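PDB 4S1H: pyridoxal kinase from Entamoeba histolytica, which probably phosphorylates pyridoxal at the expense of ATP, giving pyridoxal 5'-phosphate, and is seen here with ADP and magnesium bound. Local coordinates for residues L79-F84 with Y91-R96; N95-I100 with K131-Y136; T145-L150 with H166-Q171. All blocks are in the same frame, centred on the assembly; numbering follows the deposited sequence.

Contact 1 of 3, residues L79-F84 with Y91-R96; sequences LVTGYF and YETINR
T81, F84 and T93 form a small, buried packing contact, with no hydrogen bond across it, between a strand end and the helix that follows. The unit is a beta-alpha-beta crossover of the ribokinase-like fold: strand 78-81 leads through a short loop into helix 87-100, which packs on the sheet before the chain returns as strand 107-110. Strand 78-81 is an inner one, its backbone bonded to L6 and I8 of one neighbour and to L109 of the other. T81 and T93 have the nearest CA atoms, CA of T81 lying 8.7 Å from CA of T93, and their methyls reach toward each other tip to tip, CG2 of T81 lying 3.9 Å from CG2 of T93. The T93 methyl gets there because it stands trans to the backbone N, while OG1 takes the place beside that N (chi1 -67°) and is hydrogen-bonded to the carbonyl O of L89 one turn earlier. The hydroxyl is thus satisfied inside its own helix. M130 and L133 of helix 124-133 and F60 of helix 57-69 complete the surroundings, M130 touching F84, L133 touching T81 and F60 touching T93. Along the flank that turns toward helix 57-69, E92 bonds to the next turn: its OE2 takes NE of R96 at 2.8 Å in a salt bridge, and OE1 receives ND2 of N95 at 3.1 Å from above the carboxylate plane. R96 also pairs with D65 of helix 57-69. This end of the strand lies near the active site: the T81 side chain is about 6 Å from that of D111, a magnesium ligand. Past the strand, F84 reaches T93 from the opposite direction, its ring meeting the hydroxyl obliquely, CE1 of F84 3.4 Å from OG1 of T93.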
# COMPACT_ATOMS: atom_id res chain seq x y z
N LEU A 79 -5.74 -4.13 15.71
CA LEU A 79 -6.52 -4.56 14.60
C LEU A 79 -7.35 -3.41 14.11
O LEU A 79 -7.87 -2.66 14.94
CB LEU A 79 -7.42 -5.68 15.05
CG LEU A 79 -8.32 -6.32 14.02
CD1 LEU A 79 -7.51 -7.06 12.97
CD2 LEU A 79 -9.22 -7.29 14.74
N VAL A 80 -7.45 -3.26 12.79
CA VAL A 80 -8.34 -2.27 12.17
C VAL A 80 -9.15 -2.94 11.10
O VAL A 80 -8.59 -3.74 10.32
CB VAL A 80 -7.60 -1.09 11.52
CG1 VAL A 80 -8.56 -0.12 10.85
CG2 VAL A 80 -6.75 -0.39 12.54
N THR A 81 -10.43 -2.64 11.05
CA THR A 81 -11.25 -3.02 9.93
C THR A 81 -11.87 -1.79 9.33
O THR A 81 -12.18 -0.80 10.05
CB THR A 81 -12.29 -4.10 10.29
OG1 THR A 81 -13.23 -3.54 11.21
CG2 THR A 81 -11.66 -5.35 10.90
N GLY A 82 -12.06 -1.83 8.01
CA GLY A 82 -12.67 -0.77 7.25
C GLY A 82 -13.78 -1.28 6.38
O GLY A 82 -14.80 -1.84 6.88
N TYR A 83 -13.61 -1.08 5.08
CA TYR A 83 -14.65 -1.37 4.10
C TYR A 83 -14.73 -2.85 3.79
O TYR A 83 -13.69 -3.48 3.59
CB TYR A 83 -14.40 -0.61 2.80
CG TYR A 83 -15.40 -0.90 1.72
CD1 TYR A 83 -16.63 -0.23 1.69
CD2 TYR A 83 -15.15 -1.85 0.74
CE1 TYR A 83 -17.56 -0.51 0.70
CE2 TYR A 83 -16.06 -2.12 -0.25
CZ TYR A 83 -17.26 -1.45 -0.27
OH TYR A 83 -18.18 -1.71 -1.25
N PHE A 84 -15.95 -3.39 3.77
CA PHE A 84 -16.20 -4.72 3.24
C PHE A 84 -17.24 -4.66 2.12
O PHE A 84 -18.28 -3.99 2.27
CB PHE A 84 -16.70 -5.65 4.33
CG PHE A 84 -15.73 -5.88 5.42
CD1 PHE A 84 -14.84 -6.94 5.38
CD2 PHE A 84 -15.77 -5.09 6.57
CE1 PHE A 84 -13.97 -7.17 6.42
CE2 PHE A 84 -14.92 -5.34 7.64
CZ PHE A 84 -14.02 -6.37 7.56
N TYR A 91 -18.42 -11.74 8.41
CA TYR A 91 -18.60 -12.86 9.34
C TYR A 91 -17.30 -13.65 9.49
O TYR A 91 -16.94 -14.03 10.59
CB TYR A 91 -19.77 -13.76 8.95
CG TYR A 91 -21.11 -13.08 9.18
CD1 TYR A 91 -21.47 -12.65 10.44
CD2 TYR A 91 -21.98 -12.84 8.13
CE1 TYR A 91 -22.69 -12.02 10.67
CE2 TYR A 91 -23.20 -12.22 8.34
CZ TYR A 91 -23.53 -11.81 9.61
OH TYR A 91 -24.72 -11.16 9.86
N GLU A 92 -16.56 -13.83 8.40
CA GLU A 92 -15.25 -14.49 8.51
C GLU A 92 -14.26 -13.68 9.34
O GLU A 92 -13.55 -14.23 10.20
CB GLU A 92 -14.68 -14.77 7.15
CG GLU A 92 -13.34 -15.50 7.16
CD GLU A 92 -13.31 -16.80 7.96
OE1 GLU A 92 -14.38 -17.40 8.28
OE2 GLU A 92 -12.17 -17.23 8.24
N THR A 93 -14.26 -12.36 9.14
CA THR A 93 -13.44 -11.48 9.95
C THR A 93 -13.79 -11.61 11.43
O THR A 93 -12.89 -11.60 12.27
CB THR A 93 -13.57 -10.03 9.48
OG1 THR A 93 -12.98 -9.91 8.17
CG2 THR A 93 -12.90 -9.07 10.44
N ILE A 94 -15.07 -11.70 11.77
CA ILE A 94 -15.47 -11.90 13.17
C ILE A 94 -14.76 -13.13 13.74
O ILE A 94 -14.25 -13.06 14.84
CB ILE A 94 -17.00 -11.99 13.34
CG1 ILE A 94 -17.65 -10.61 13.16
CG2 ILE A 94 -17.39 -12.56 14.70
CD1 ILE A 94 -19.14 -10.67 12.92
N ASN A 95 -14.74 -14.23 12.98
CA ASN A 95 -14.04 -15.44 13.43
C ASN A 95 -12.58 -15.16 13.69
O ASN A 95 -12.05 -15.62 14.69
CB ASN A 95 -14.16 -16.56 12.42
CG ASN A 95 -15.58 -17.04 12.21
OD1 ASN A 95 -16.39 -17.02 13.12
ND2 ASN A 95 -15.87 -17.50 10.99
N ARG A 96 -11.94 -14.43 12.79
CA ARG A 96 -10.49 -14.14 12.89
C ARG A 96 -10.23 -13.19 14.05
O ARG A 96 -9.30 -13.42 14.81
CB ARG A 96 -9.98 -13.52 11.61
CG ARG A 96 -10.13 -14.42 10.39
CD ARG A 96 -9.39 -15.73 10.49
NE ARG A 96 -9.72 -16.61 9.35
CZ ARG A 96 -8.95 -17.57 8.88
NH1 ARG A 96 -7.76 -17.80 9.43
NH2 ARG A 96 -9.36 -18.31 7.84

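Contact 2 of 3, residues N95-I100 with K131-Y136; sequences NRVKRI and KELIKY
V97 and Y136 have the nearest CA atoms between N95-I100 and K131-Y136, CA of V97 lying 7.7 Å from CA of Y136, and the inner half of the contact is built round that valine. Its two methyls divide the work. CG1, trans to the backbone N (chi1 169°), meets CB of Y136 at 3.9 Å. CG2, beside the N, faces L133, whose CD1 is 4.3 Å away. The sheet side is closed by F108 of strand 107-110, which touches both V97 and L133, and I94, one turn earlier in the same helix as V97, fills in against L133 and Y136. In the ribokinase-like fold these are neighbouring helices, 87-100 and 124-133, lying side by side on one face of the central sheet; L133 belongs to the second helix and Y136 comes three residues later, its N bonded to the carbonyl O of L133. The outer half is looser. Here K98, an exposed residue, lays its aliphatic stem obliquely against the tyrosine ring, CG coming to 3.7 Å from CE1 of Y136 and CD to 4.0 Å from OH of Y136. A bend at chi3 (-76°) turns the rest of the lysine chain off this line, so methylenes do the touching. Y136 itself is only partly buried, and no hydrogen bond or salt bridge joins the two segments. On the side of 131-136, K135 NZ makes a weak salt bridge of 3.5 Å to OE2 of E132.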
# COMPACT_ATOMS: atom_id res chain seq x y z
N ASN A 95 -14.74 -14.23 12.98
CA ASN A 95 -14.04 -15.44 13.43
C ASN A 95 -12.58 -15.16 13.69
O ASN A 95 -12.05 -15.62 14.69
CB ASN A 95 -14.16 -16.56 12.42
CG ASN A 95 -15.58 -17.04 12.21
OD1 ASN A 95 -16.39 -17.02 13.12
ND2 ASN A 95 -15.87 -17.50 10.99
N ARG A 96 -11.94 -14.43 12.79
CA ARG A 96 -10.49 -14.14 12.89
C ARG A 96 -10.23 -13.19 14.05
O ARG A 96 -9.30 -13.42 14.81
CB ARG A 96 -9.98 -13.52 11.61
CG ARG A 96 -10.13 -14.42 10.39
CD ARG A 96 -9.39 -15.73 10.49
NE ARG A 96 -9.72 -16.61 9.35
CZ ARG A 96 -8.95 -17.57 8.88
NH1 ARG A 96 -7.76 -17.80 9.43
NH2 ARG A 96 -9.36 -18.31 7.84
N VAL A 97 -11.13 -12.22 14.27
CA VAL A 97 -11.02 -11.30 15.41
C VAL A 97 -11.07 -11.99 16.75
O VAL A 97 -10.24 -11.72 17.64
CB VAL A 97 -12.14 -10.25 15.40
CG1 VAL A 97 -12.21 -9.45 16.71
CG2 VAL A 97 -11.97 -9.32 14.22
N LYS A 98 -12.05 -12.87 16.91
CA LYS A 98 -12.18 -13.67 18.10
C LYS A 98 -10.91 -14.46 18.37
O LYS A 98 -10.43 -14.47 19.49
CB LYS A 98 -13.38 -14.61 18.02
CG LYS A 98 -14.71 -13.89 18.22
CD LYS A 98 -15.87 -14.83 18.51
CE LYS A 98 -16.34 -15.53 17.24
NZ LYS A 98 -17.40 -16.52 17.56
N ARG A 99 -10.37 -15.12 17.34
CA ARG A 99 -9.15 -15.92 17.50
C ARG A 99 -7.98 -15.02 17.90
O ARG A 99 -7.23 -15.37 18.81
CB ARG A 99 -8.85 -16.69 16.22
CG ARG A 99 -7.59 -17.56 16.26
CD ARG A 99 -7.41 -18.29 14.93
NE ARG A 99 -8.44 -19.31 14.72
CZ ARG A 99 -8.76 -19.87 13.54
NH1 ARG A 99 -8.16 -19.52 12.41
NH2 ARG A 99 -9.72 -20.80 13.50
N ILE A 100 -7.83 -13.88 17.24
CA ILE A 100 -6.70 -12.98 17.48
C ILE A 100 -6.75 -12.41 18.92
O ILE A 100 -5.73 -12.33 19.59
CB ILE A 100 -6.62 -11.89 16.39
CG1 ILE A 100 -6.12 -12.51 15.07
CG2 ILE A 100 -5.68 -10.77 16.81
CD1 ILE A 100 -6.39 -11.64 13.86
N LYS A 131 -23.23 -4.70 12.36
CA LYS A 131 -23.80 -4.59 13.71
C LYS A 131 -23.25 -5.64 14.65
O LYS A 131 -23.17 -5.40 15.87
CB LYS A 131 -25.33 -4.64 13.65
CG LYS A 131 -26.00 -3.45 12.99
CD LYS A 131 -27.51 -3.66 12.95
CE LYS A 131 -28.25 -2.42 12.51
NZ LYS A 131 -29.71 -2.55 12.74
N GLU A 132 -22.85 -6.80 14.10
CA GLU A 132 -22.22 -7.85 14.89
C GLU A 132 -20.74 -7.61 15.07
O GLU A 132 -20.22 -7.76 16.17
CB GLU A 132 -22.49 -9.23 14.29
CG GLU A 132 -23.95 -9.71 14.37
CD GLU A 132 -24.55 -9.66 15.78
OE1 GLU A 132 -23.89 -10.12 16.73
OE2 GLU A 132 -25.68 -9.15 15.93
N LEU A 133 -20.05 -7.21 14.01
CA LEU A 133 -18.62 -6.94 14.12
C LEU A 133 -18.27 -5.86 15.17
O LEU A 133 -17.34 -6.00 15.92
CB LEU A 133 -18.03 -6.54 12.74
CG LEU A 133 -16.52 -6.31 12.70
CD1 LEU A 133 -15.74 -7.52 13.17
CD2 LEU A 133 -16.10 -5.91 11.30
N ILE A 134 -19.03 -4.78 15.22
CA ILE A 134 -18.72 -3.68 16.12
C ILE A 134 -18.71 -4.10 17.59
O ILE A 134 -18.06 -3.47 18.41
CB ILE A 134 -19.64 -2.44 15.94
CG1 ILE A 134 -21.13 -2.78 16.11
CG2 ILE A 134 -19.38 -1.78 14.58
CD1 ILE A 134 -22.04 -1.59 16.26
N LYS A 135 -19.43 -5.17 17.92
CA LYS A 135 -19.53 -5.62 19.30
C LYS A 135 -18.21 -6.14 19.84
O LYS A 135 -18.06 -6.26 21.06
CB LYS A 135 -20.62 -6.69 19.46
CG LYS A 135 -22.01 -6.18 19.13
CD LYS A 135 -23.06 -7.25 19.40
CE LYS A 135 -24.44 -6.77 19.02
NZ LYS A 135 -25.41 -7.88 19.17
N TYR A 136 -17.26 -6.45 18.96
CA TYR A 136 -15.95 -6.89 19.37
C TYR A 136 -14.92 -5.76 19.50
O TYR A 136 -13.83 -5.98 19.97
CB TYR A 136 -15.44 -7.98 18.40
CG TYR A 136 -16.39 -9.18 18.35
CD1 TYR A 136 -16.29 -10.23 19.28
CD2 TYR A 136 -17.42 -9.23 17.42
CE1 TYR A 136 -17.17 -11.30 19.25
CE2 TYR A 136 -18.30 -10.30 17.39
CZ TYR A 136 -18.18 -11.33 18.30
OH TYR A 136 -19.07 -12.39 18.23

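Contact 3 of 3, residues T145-L150 with H166-Q171; sequences TELSFL and HILHEQ
L147 and L168 supply the apolar part of this buried contact. The two leucines run antiparallel alongside one another and meet at their end methyls, 3.7 Å from CD1 of L147 to CD1 of L168. L147 gets there with CG trans to its backbone N (chi1 -176°), which carries the branch across toward the partner helix. The other methyl of L168, CD2, sits 4.1 Å from the carbonyl O of L150, the residue whose CA is nearest to that of L168. V178 and I176 of strand 175-183 touch L147 and L168 respectively.

The polar part runs through one water. It donates to the carbonyl O of L150 at 2.7 Å and accepts from NE2 of Q171 at 2.8 Å, so the water links L150 of helix 144-151 to Q171, with no direct hydrogen bond between the segments.

Helices 144-151 and 158-170 are consecutive, joined by a short loop. The L147 side chain is about 6 Å from that of N143, which binds ADP and takes the backbone N-H of E146 on its OD1, so the pair lies beside the nucleotide site of this ribokinase-like kinase.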
# COMPACT_ATOMS: atom_id res chain seq x y z
N THR A 145 -24.05 9.33 9.82
CA THR A 145 -24.87 8.45 9.00
C THR A 145 -24.69 6.98 9.38
O THR A 145 -25.66 6.22 9.49
CB THR A 145 -24.54 8.65 7.51
OG1 THR A 145 -24.96 9.97 7.11
CG2 THR A 145 -25.29 7.65 6.65
N GLU A 146 -23.43 6.60 9.56
CA GLU A 146 -23.08 5.24 9.91
C GLU A 146 -23.63 4.89 11.29
O GLU A 146 -24.21 3.81 11.45
CB GLU A 146 -21.58 5.01 9.76
CG GLU A 146 -21.20 5.06 8.30
CD GLU A 146 -19.77 5.40 8.02
OE1 GLU A 146 -19.09 5.95 8.91
OE2 GLU A 146 -19.36 5.08 6.86
N LEU A 147 -23.49 5.81 12.25
CA LEU A 147 -24.12 5.64 13.56
C LEU A 147 -25.62 5.40 13.46
O LEU A 147 -26.16 4.53 14.12
CB LEU A 147 -23.81 6.83 14.50
CG LEU A 147 -24.31 6.75 15.94
CD1 LEU A 147 -23.69 5.56 16.69
CD2 LEU A 147 -23.98 8.03 16.68
N SER A 148 -26.30 6.17 12.61
CA SER A 148 -27.71 5.98 12.39
C SER A 148 -28.05 4.60 11.81
O SER A 148 -29.01 3.95 12.24
CB SER A 148 -28.23 7.09 11.49
OG SER A 148 -29.61 6.97 11.26
N PHE A 149 -27.26 4.14 10.85
CA PHE A 149 -27.45 2.80 10.27
C PHE A 149 -27.18 1.67 11.25
O PHE A 149 -27.81 0.64 11.16
CB PHE A 149 -26.58 2.58 9.01
CG PHE A 149 -26.95 3.44 7.82
CD1 PHE A 149 -28.27 3.84 7.61
CD2 PHE A 149 -25.98 3.82 6.89
CE1 PHE A 149 -28.62 4.63 6.52
CE2 PHE A 149 -26.33 4.61 5.79
CZ PHE A 149 -27.65 5.01 5.61
N LEU A 150 -26.26 1.88 12.19
CA LEU A 150 -25.93 0.85 13.16
C LEU A 150 -26.93 0.76 14.29
O LEU A 150 -26.92 -0.24 15.01
CB LEU A 150 -24.54 1.11 13.75
CG LEU A 150 -23.39 0.96 12.80
CD1 LEU A 150 -22.13 1.56 13.44
CD2 LEU A 150 -23.21 -0.51 12.44
N HIS A 166 -25.68 5.57 23.30
CA HIS A 166 -26.17 4.77 24.42
C HIS A 166 -26.47 3.32 24.01
O HIS A 166 -26.03 2.35 24.67
CB HIS A 166 -27.37 5.44 25.05
CG HIS A 166 -28.00 4.65 26.15
ND1 HIS A 166 -27.41 4.56 27.40
CD2 HIS A 166 -29.08 3.85 26.18
CE1 HIS A 166 -28.15 3.78 28.17
NE2 HIS A 166 -29.17 3.34 27.46
N ILE A 167 -27.19 3.18 22.89
CA ILE A 167 -27.65 1.88 22.43
C ILE A 167 -26.43 0.97 22.23
O ILE A 167 -26.40 -0.19 22.67
CB ILE A 167 -28.40 1.99 21.08
CG1 ILE A 167 -29.73 2.79 21.22
CG2 ILE A 167 -28.67 0.63 20.47
CD1 ILE A 167 -30.78 2.16 22.11
N LEU A 168 -25.39 1.53 21.65
CA LEU A 168 -24.18 0.74 21.38
C LEU A 168 -23.35 0.47 22.61
O LEU A 168 -22.79 -0.62 22.74
CB LEU A 168 -23.35 1.42 20.30
CG LEU A 168 -24.07 1.57 18.97
CD1 LEU A 168 -23.05 2.11 17.97
CD2 LEU A 168 -24.71 0.29 18.44
N HIS A 169 -23.21 1.46 23.49
CA HIS A 169 -22.57 1.25 24.78
C HIS A 169 -23.27 0.16 25.61
O HIS A 169 -22.60 -0.62 26.26
CB HIS A 169 -22.52 2.51 25.62
CG HIS A 169 -21.65 3.59 25.08
ND1 HIS A 169 -20.37 3.38 24.63
CD2 HIS A 169 -21.86 4.93 24.99
CE1 HIS A 169 -19.84 4.54 24.25
NE2 HIS A 169 -20.73 5.50 24.48
N GLU A 170 -24.60 0.11 25.57
CA GLU A 170 -25.36 -0.95 26.27
C GLU A 170 -25.03 -2.36 25.72
O GLU A 170 -25.15 -3.32 26.45
CB GLU A 170 -26.85 -0.69 26.20
CG GLU A 170 -27.27 0.47 27.07
CD GLU A 170 -27.32 0.12 28.55
OE1 GLU A 170 -28.38 -0.39 29.00
OE2 GLU A 170 -26.32 0.39 29.26
N GLN A 171 -24.64 -2.44 24.45
CA GLN A 171 -24.14 -3.69 23.83
C GLN A 171 -22.72 -4.03 24.21
O GLN A 171 -22.17 -5.07 23.77
CB GLN A 171 -24.22 -3.60 22.31
CG GLN A 171 -25.61 -3.45 21.73
CD GLN A 171 -25.59 -3.11 20.26
OE1 GLN A 171 -24.53 -3.16 19.61
NE2 GLN A 171 -26.74 -2.74 19.72
O HOH W 1 -26.98 -2.19 16.94

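Along the chain, contact 1 comes first, contact 2 starts on the same helix 87-100, and contact 3 follows in series. Contacts 1 and 2 share N95 and R96, their centres are 7 Å apart, and they merge into one core over strands 78-81 and 107-110, with L79 of contact 1 packing on V97 of contact 2. Contact 3 lies about 16 Å from contact 2 and 18 Å from contact 1, centre to centre. It still meets contact 2, where K131 and I134 pack on L150 and L168, but not contact 1. Helix packing thus continues from the central sheet to the ADP side of the kinase.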